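Side-chain contacts in tryptophan synthase alpha chain (Campylobacter jejuni, PDB 3THA), which probably cleaves indoleglycerol phosphate to indole and glyceraldehyde 3-phosphate, the aldol step carried out by the alpha subunit of tryptophan synthase: residues Phe93-Asn98 / Glu106-Lys111; Ala119-Glu124 / Phe167-Ala172; Asp132-Cys137 / Ile142-Leu147. One frame throughout, in Å; residues are numbered along the deposited sequence.

How the contacts relate
All three contacts are largely apolar, yet they serve different layers of one eight-stranded barrel. Contact 2 is the innermost: strands 117-121 and 168-171 are not sheet neighbours, and their side chains meet inside the barrel. Contacts 1 and 3 lie farther out, packing a helix against the C-terminal end of strand 90-94 and the N-terminal part of strand 143-148. Touching residues are all buried in contacts 1 and 2, whereas Ile134 and Leu144 of contact 3 are partly exposed. Strand 117-121 runs between strands 90-94 and 143-148, and helices 105-114 and 131-140 touch. Rings dominate contact 1, a methyl among rings contact 2; contact 3 adds to its branched aliphatics the only inter-segment hydrogen bond.

Contact 1 of 3, residues Phe93-Asn98 / Glu106-Lys111; sequences FMVYYN and EKFVKK
Phe93, at the end of strand 90-94, faces Phe108 on helix 105-114 across a wide backbone gap: the closest pair of alpha carbons, Phe93 CA and Val109 CA, is 10.3 Å apart. The second segment is regular helix, whereas the first leaves its strand after Met94, deposited as selenomethionine, and turns into helix 97-103. Side chains alone bridge such a separation. CG of Phe108, anti to the backbone N (chi1 -171°), sends the ring out from the helix toward the strand end. This is the layered packing of a TIM barrel, with an outer helix laid over the outward-facing residues of the sheet. The two phenyl groups cross obliquely, their planes inclined at 36° and their centroids 5.6 Å apart. CZ of Phe108 makes the closest approach, 3.8 Å from CD2 of Phe93, and lies 4.0 Å from CE2 of Phe93. Val95 adds a lighter touch, its CG2 methyl standing 4.4 Å from CZ of Phe108. Leu120 of the adjoining strand packs against both rings, while Leu99 and Ile100 of helix 97-103 touch Phe108.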
# COMPACT_ATOMS: atom_id res chain seq x y z
N PHE B 93 6.98 7.50 -12.93
CA PHE B 93 6.82 7.53 -11.50
C PHE B 93 5.66 6.68 -11.05
O PHE B 93 4.60 6.66 -11.67
CB PHE B 93 6.61 8.94 -10.99
CG PHE B 93 7.88 9.67 -10.73
CD1 PHE B 93 8.96 9.04 -10.13
CD2 PHE B 93 7.98 11.01 -11.05
CE1 PHE B 93 10.14 9.72 -9.88
CE2 PHE B 93 9.18 11.71 -10.83
CZ PHE B 93 10.24 11.07 -10.23
N MSE B 94 5.86 5.95 -9.97
CA MSE B 94 4.77 5.38 -9.24
C MSE B 94 5.02 5.85 -7.82
O MSE B 94 5.94 5.41 -7.18
CB MSE B 94 4.76 3.87 -9.38
CG MSE B 94 3.82 3.13 -8.51
SE MSE B 94 3.44 1.47 -9.48
CE MSE B 94 2.53 0.50 -8.15
N VAL B 95 4.22 6.80 -7.36
CA VAL B 95 4.31 7.36 -6.02
C VAL B 95 2.90 7.50 -5.45
O VAL B 95 1.94 7.60 -6.18
CB VAL B 95 4.95 8.80 -6.04
CG1 VAL B 95 6.41 8.74 -6.41
CG2 VAL B 95 4.22 9.70 -6.99
N TYR B 96 2.79 7.55 -4.14
CA TYR B 96 1.55 7.93 -3.53
C TYR B 96 1.40 9.42 -3.62
O TYR B 96 2.40 10.14 -3.76
CB TYR B 96 1.58 7.56 -2.10
CG TYR B 96 1.44 6.09 -1.89
CD1 TYR B 96 0.21 5.50 -1.97
CD2 TYR B 96 2.55 5.29 -1.60
CE1 TYR B 96 0.05 4.19 -1.74
CE2 TYR B 96 2.39 3.94 -1.37
CZ TYR B 96 1.12 3.40 -1.44
OH TYR B 96 0.84 2.07 -1.22
N TYR B 97 0.15 9.85 -3.58
CA TYR B 97 -0.23 11.24 -3.73
C TYR B 97 0.37 12.14 -2.66
O TYR B 97 0.61 13.33 -2.92
CB TYR B 97 -1.75 11.37 -3.76
CG TYR B 97 -2.24 12.72 -4.27
CD1 TYR B 97 -2.32 12.98 -5.63
CD2 TYR B 97 -2.64 13.71 -3.39
CE1 TYR B 97 -2.78 14.21 -6.11
CE2 TYR B 97 -3.12 14.93 -3.85
CZ TYR B 97 -3.17 15.17 -5.21
OH TYR B 97 -3.64 16.39 -5.67
N ASN B 98 0.61 11.59 -1.47
CA ASN B 98 1.15 12.37 -0.37
C ASN B 98 2.50 12.99 -0.73
O ASN B 98 2.82 14.08 -0.28
CB ASN B 98 1.25 11.55 0.91
CG ASN B 98 2.14 10.29 0.79
OD1 ASN B 98 3.08 10.21 -0.01
ND2 ASN B 98 1.83 9.30 1.59
N GLU B 106 1.73 21.29 -9.32
CA GLU B 106 2.38 21.90 -10.45
C GLU B 106 3.91 21.71 -10.41
O GLU B 106 4.49 21.17 -11.37
CB GLU B 106 1.99 23.38 -10.52
CG GLU B 106 2.74 24.19 -11.52
CD GLU B 106 1.91 25.34 -12.03
OE1 GLU B 106 1.93 26.44 -11.39
OE2 GLU B 106 1.24 25.14 -13.07
N LYS B 107 4.55 22.14 -9.33
CA LYS B 107 6.01 22.03 -9.21
C LYS B 107 6.51 20.60 -9.55
O LYS B 107 7.50 20.40 -10.28
CB LYS B 107 6.48 22.42 -7.78
CG LYS B 107 6.92 23.86 -7.57
CD LYS B 107 5.77 24.88 -7.63
CE LYS B 107 6.29 26.34 -7.71
NZ LYS B 107 5.21 27.37 -7.99
N PHE B 108 5.81 19.61 -8.99
CA PHE B 108 6.13 18.19 -9.19
C PHE B 108 6.10 17.75 -10.66
O PHE B 108 7.04 17.09 -11.17
CB PHE B 108 5.16 17.32 -8.38
CG PHE B 108 5.56 15.89 -8.36
CD1 PHE B 108 4.97 14.99 -9.23
CD2 PHE B 108 6.60 15.45 -7.51
CE1 PHE B 108 5.37 13.66 -9.22
CE2 PHE B 108 6.99 14.13 -7.51
CZ PHE B 108 6.39 13.23 -8.37
N VAL B 109 4.99 18.08 -11.32
CA VAL B 109 4.70 17.58 -12.64
C VAL B 109 5.66 18.16 -13.65
O VAL B 109 6.18 17.44 -14.47
CB VAL B 109 3.22 17.83 -13.06
CG1 VAL B 109 2.95 17.27 -14.46
CG2 VAL B 109 2.26 17.22 -12.06
N LYS B 110 5.88 19.47 -13.56
CA LYS B 110 6.85 20.15 -14.41
C LYS B 110 8.25 19.54 -14.22
O LYS B 110 8.93 19.20 -15.18
CB LYS B 110 6.86 21.65 -14.08
CG LYS B 110 8.03 22.44 -14.64
CD LYS B 110 7.71 23.92 -14.56
CE LYS B 110 8.90 24.80 -14.94
NZ LYS B 110 8.42 26.16 -15.40
N LYS B 111 8.66 19.40 -12.96
CA LYS B 111 9.94 18.79 -12.68
C LYS B 111 10.08 17.40 -13.30
O LYS B 111 11.04 17.14 -14.03
CB LYS B 111 10.20 18.74 -11.18
CG LYS B 111 11.44 19.52 -10.81
CD LYS B 111 12.63 18.64 -11.06
CE LYS B 111 13.83 19.02 -10.20
NZ LYS B 111 14.45 20.33 -10.58

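Contact 2 of 3, residues Ala119-Glu124 / Phe167-Ala172; sequences ALIVPE and FIYLLA
Ile121 is the centre of this contact, since its delta methyl alone reaches both rings of the facing segment, Tyr169 and Phe167. The side chain is extended, with CG1 anti to the carbonyl carbon (chi1 -52°) and CD1 anti to CA (chi2 174°), at the tip of the side chain. From there CD1 comes to the edge of the Tyr169 ring, in its plane, 3.8 Å from CE2 of Tyr169 and 4.0 Å from CD2 of Tyr169. The isoleucine and tyrosine side chains cross at about a right angle. Phe167 joins less closely: its CZ lies 4.2 Å from CD1 of Ile121, and the methyl meets that ring obliquely. Behind these groups the backbones remain well apart, with Ile121 CA and Tyr169 CA 9.0 Å from each other. Strand 143-148 separates the two strands in the sheet, so the meeting is a contact between inward-pointing side chains of the TIM barrel. Phe7 meets the Phe167 ring edge-to-face, the Phe203 ring also touches it, and Ala56 of the second subunit packs on Tyr169. The nearest atoms of the Ile121 and Glu46 side chains are about 3 Å apart. Carbon-to-carbon packing of this kind implies a contact that depends on apolar burial rather than on a particular bonding direction, close to the side chain of Glu46, the predicted proton acceptor.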
# COMPACT_ATOMS: atom_id res chain seq x y z
N ALA B 119 5.14 9.56 -17.46
CA ALA B 119 3.85 9.15 -16.86
C ALA B 119 3.91 8.96 -15.35
O ALA B 119 4.96 8.61 -14.80
CB ALA B 119 3.37 7.89 -17.49
N LEU B 120 2.76 9.10 -14.69
CA LEU B 120 2.65 8.86 -13.27
C LEU B 120 1.60 7.82 -13.04
O LEU B 120 0.56 7.86 -13.68
CB LEU B 120 2.17 10.11 -12.55
CG LEU B 120 2.78 11.47 -12.89
CD1 LEU B 120 1.99 12.57 -12.19
CD2 LEU B 120 4.23 11.54 -12.44
N ILE B 121 1.87 6.90 -12.13
CA ILE B 121 0.87 6.02 -11.60
C ILE B 121 0.73 6.39 -10.11
O ILE B 121 1.72 6.35 -9.37
CB ILE B 121 1.37 4.58 -11.66
CG1 ILE B 121 1.85 4.23 -13.07
CG2 ILE B 121 0.30 3.59 -11.14
CD1 ILE B 121 2.50 2.87 -13.16
N VAL B 122 -0.48 6.72 -9.65
CA VAL B 122 -0.67 7.10 -8.25
C VAL B 122 -1.63 6.11 -7.62
O VAL B 122 -2.85 6.17 -7.86
CB VAL B 122 -1.20 8.55 -8.09
CG1 VAL B 122 -1.12 8.96 -6.63
CG2 VAL B 122 -0.37 9.58 -8.98
N PRO B 123 -1.07 5.15 -6.86
CA PRO B 123 -1.87 4.15 -6.22
C PRO B 123 -2.79 4.84 -5.26
O PRO B 123 -2.37 5.78 -4.54
CB PRO B 123 -0.82 3.33 -5.38
CG PRO B 123 0.43 3.53 -6.12
CD PRO B 123 0.38 4.94 -6.61
N GLU B 124 -4.01 4.30 -5.20
CA GLU B 124 -5.05 4.70 -4.28
C GLU B 124 -5.55 6.13 -4.50
O GLU B 124 -6.38 6.64 -3.71
CB GLU B 124 -4.66 4.43 -2.83
CG GLU B 124 -3.97 3.06 -2.59
CD GLU B 124 -4.88 1.84 -2.81
OE1 GLU B 124 -6.11 2.00 -3.09
OE2 GLU B 124 -4.32 0.71 -2.70
N PHE B 167 -0.97 4.17 -21.17
CA PHE B 167 -1.32 2.76 -21.30
C PHE B 167 -2.39 2.45 -20.28
O PHE B 167 -2.53 3.18 -19.33
CB PHE B 167 -0.08 1.84 -21.13
CG PHE B 167 0.56 1.86 -19.74
CD1 PHE B 167 1.61 2.71 -19.45
CD2 PHE B 167 0.12 0.98 -18.73
CE1 PHE B 167 2.23 2.72 -18.19
CE2 PHE B 167 0.73 0.96 -17.44
CZ PHE B 167 1.79 1.83 -17.18
N ILE B 168 -3.18 1.41 -20.49
CA ILE B 168 -4.11 0.98 -19.47
C ILE B 168 -3.41 -0.02 -18.58
O ILE B 168 -2.75 -0.94 -19.07
CB ILE B 168 -5.41 0.35 -20.06
CG1 ILE B 168 -5.95 1.21 -21.21
CG2 ILE B 168 -6.45 0.18 -18.95
CD1 ILE B 168 -6.27 2.63 -20.80
N TYR B 169 -3.56 0.17 -17.27
CA TYR B 169 -2.97 -0.70 -16.29
C TYR B 169 -4.08 -1.63 -15.89
O TYR B 169 -4.91 -1.27 -15.04
CB TYR B 169 -2.51 0.11 -15.09
CG TYR B 169 -1.45 -0.54 -14.19
CD1 TYR B 169 -1.59 -1.86 -13.73
CD2 TYR B 169 -0.33 0.18 -13.77
CE1 TYR B 169 -0.64 -2.45 -12.92
CE2 TYR B 169 0.66 -0.43 -12.96
CZ TYR B 169 0.48 -1.73 -12.53
OH TYR B 169 1.41 -2.34 -11.69
N LEU B 170 -4.10 -2.81 -16.51
CA LEU B 170 -4.98 -3.90 -16.14
C LEU B 170 -4.44 -4.75 -14.97
O LEU B 170 -3.55 -5.58 -15.15
CB LEU B 170 -5.27 -4.81 -17.34
CG LEU B 170 -6.30 -5.90 -17.00
CD1 LEU B 170 -7.57 -5.34 -16.26
CD2 LEU B 170 -6.70 -6.68 -18.20
N LEU B 171 -5.00 -4.57 -13.77
CA LEU B 171 -4.65 -5.44 -12.67
C LEU B 171 -5.15 -6.82 -12.98
O LEU B 171 -6.10 -7.00 -13.75
CB LEU B 171 -5.22 -4.93 -11.34
CG LEU B 171 -4.79 -3.50 -11.03
CD1 LEU B 171 -5.46 -2.98 -9.80
CD2 LEU B 171 -3.31 -3.42 -10.87
N ALA B 172 -4.47 -7.82 -12.43
CA ALA B 172 -4.86 -9.18 -12.62
C ALA B 172 -5.49 -9.58 -11.31
O ALA B 172 -5.23 -8.95 -10.27
CB ALA B 172 -3.64 -10.00 -12.94

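Contact 3 of 3, residues Asp132-Cys137 / Ile142-Leu147; sequences DLIKEC and IALITL
Leu133 and Leu144 meet because each has its CG anti to the backbone N (chi1 -179° and -175°), which sends one branched tip out from helix 131-140 and the other out from strand 143-148. They cross at about a right angle, CD2 of Leu133 lying 3.7 Å from CD1 of Leu144. CD2 of Leu144 touches two residues, 3.6 Å from CG1 of Ile134 and 4.0 Å from CD2 of Leu133. Leu144 thus rests on two successive residues of the helix. Farther along the helix, Cys137 meets Leu144 and the residue just before the strand, Ile142: its CB comes tightly to 3.0 Å from O of Ile142, and its SG lies 4.0 Å from CG2 of Ile142. Here the backbones draw together too, since Ile142 N donates to Cys137 O over 3.1 Å in a nearly straight bond (176° at the hydrogen), the donor tilted from the carbonyl plane. Running from residue i+5 to residue i, it links the chain just past helix 131-140 to the last turns of that helix. The arrangement closes the beta-alpha-beta unit of strand 117-121, helix 131-140 and strand 143-148, a crossover that recurs around a TIM barrel. Leu120 of the preceding strand touches Leu133, Cys137 and Ile142. One directional backbone bond thus probably helps set the turn, while the aliphatic branches pack by van der Waals contact and the burial of apolar surface.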
# COMPACT_ATOMS: atom_id res chain seq x y z
N ASP B 132 -7.39 17.67 -10.00
CA ASP B 132 -6.35 18.68 -9.98
C ASP B 132 -5.02 18.18 -10.51
O ASP B 132 -4.30 18.94 -11.15
CB ASP B 132 -6.16 19.23 -8.57
CG ASP B 132 -7.28 20.13 -8.16
OD1 ASP B 132 -7.55 21.10 -8.91
OD2 ASP B 132 -7.90 19.87 -7.11
N LEU B 133 -4.70 16.90 -10.25
CA LEU B 133 -3.49 16.31 -10.79
C LEU B 133 -3.62 16.16 -12.30
O LEU B 133 -2.65 16.42 -13.04
CB LEU B 133 -3.21 14.94 -10.16
CG LEU B 133 -1.94 14.18 -10.61
CD1 LEU B 133 -0.69 15.02 -10.41
CD2 LEU B 133 -1.81 12.87 -9.85
N ILE B 134 -4.80 15.73 -12.74
CA ILE B 134 -5.06 15.54 -14.16
C ILE B 134 -4.84 16.86 -14.89
O ILE B 134 -4.29 16.88 -16.00
CB ILE B 134 -6.50 15.07 -14.38
CG1 ILE B 134 -6.64 13.59 -14.00
CG2 ILE B 134 -6.97 15.35 -15.83
CD1 ILE B 134 -8.11 13.05 -14.08
N LYS B 135 -5.25 17.94 -14.25
CA LYS B 135 -5.16 19.24 -14.87
C LYS B 135 -3.70 19.55 -15.14
O LYS B 135 -3.33 19.89 -16.26
CB LYS B 135 -5.83 20.31 -14.01
CG LYS B 135 -6.89 21.09 -14.75
CD LYS B 135 -8.16 20.28 -15.05
CE LYS B 135 -9.16 21.08 -15.92
NZ LYS B 135 -10.28 20.22 -16.43
N GLU B 136 -2.86 19.37 -14.13
CA GLU B 136 -1.44 19.57 -14.34
C GLU B 136 -0.85 18.57 -15.32
O GLU B 136 -0.01 18.94 -16.09
CB GLU B 136 -0.67 19.57 -13.04
CG GLU B 136 -1.19 20.58 -12.07
CD GLU B 136 -1.13 21.97 -12.63
OE1 GLU B 136 -0.13 22.31 -13.28
OE2 GLU B 136 -2.10 22.73 -12.42
N CYS B 137 -1.28 17.31 -15.31
CA CYS B 137 -0.73 16.38 -16.31
C CYS B 137 -1.08 16.78 -17.76
O CYS B 137 -0.19 16.82 -18.59
CB CYS B 137 -1.07 14.92 -16.03
SG CYS B 137 -0.44 14.23 -14.46
N ILE B 142 1.96 14.90 -19.62
CA ILE B 142 2.33 13.75 -18.82
C ILE B 142 1.03 13.00 -18.68
O ILE B 142 -0.03 13.59 -18.45
CB ILE B 142 2.84 14.18 -17.44
CG1 ILE B 142 4.30 14.60 -17.51
CG2 ILE B 142 2.77 13.06 -16.48
CD1 ILE B 142 5.27 13.47 -17.24
N ALA B 143 1.10 11.70 -18.86
CA ALA B 143 -0.06 10.90 -18.68
C ALA B 143 -0.19 10.50 -17.21
O ALA B 143 0.79 10.09 -16.57
CB ALA B 143 0.06 9.66 -19.57
N LEU B 144 -1.42 10.61 -16.71
CA LEU B 144 -1.85 10.01 -15.44
C LEU B 144 -2.53 8.67 -15.73
O LEU B 144 -3.63 8.64 -16.31
CB LEU B 144 -2.85 10.93 -14.71
CG LEU B 144 -3.21 10.40 -13.33
CD1 LEU B 144 -1.91 10.26 -12.46
CD2 LEU B 144 -4.20 11.26 -12.63
N ILE B 145 -1.90 7.59 -15.31
CA ILE B 145 -2.18 6.28 -15.84
C ILE B 145 -3.40 5.73 -15.16
O ILE B 145 -3.55 5.87 -13.94
CB ILE B 145 -0.93 5.34 -15.64
CG1 ILE B 145 0.31 5.90 -16.33
CG2 ILE B 145 -1.20 3.87 -16.02
CD1 ILE B 145 0.28 5.86 -17.86
N THR B 146 -4.26 5.09 -15.96
CA THR B 146 -5.57 4.63 -15.57
C THR B 146 -5.52 3.15 -15.23
O THR B 146 -5.03 2.33 -16.04
CB THR B 146 -6.58 4.76 -16.76
OG1 THR B 146 -6.59 6.09 -17.27
CG2 THR B 146 -7.98 4.40 -16.34
N LEU B 147 -6.12 2.80 -14.09
CA LEU B 147 -6.12 1.45 -13.59
C LEU B 147 -7.45 0.82 -13.77
O LEU B 147 -8.45 1.46 -13.50
CB LEU B 147 -5.82 1.45 -12.10
CG LEU B 147 -4.36 1.38 -11.73
CD1 LEU B 147 -3.50 2.46 -12.46
CD2 LEU B 147 -4.26 1.51 -10.25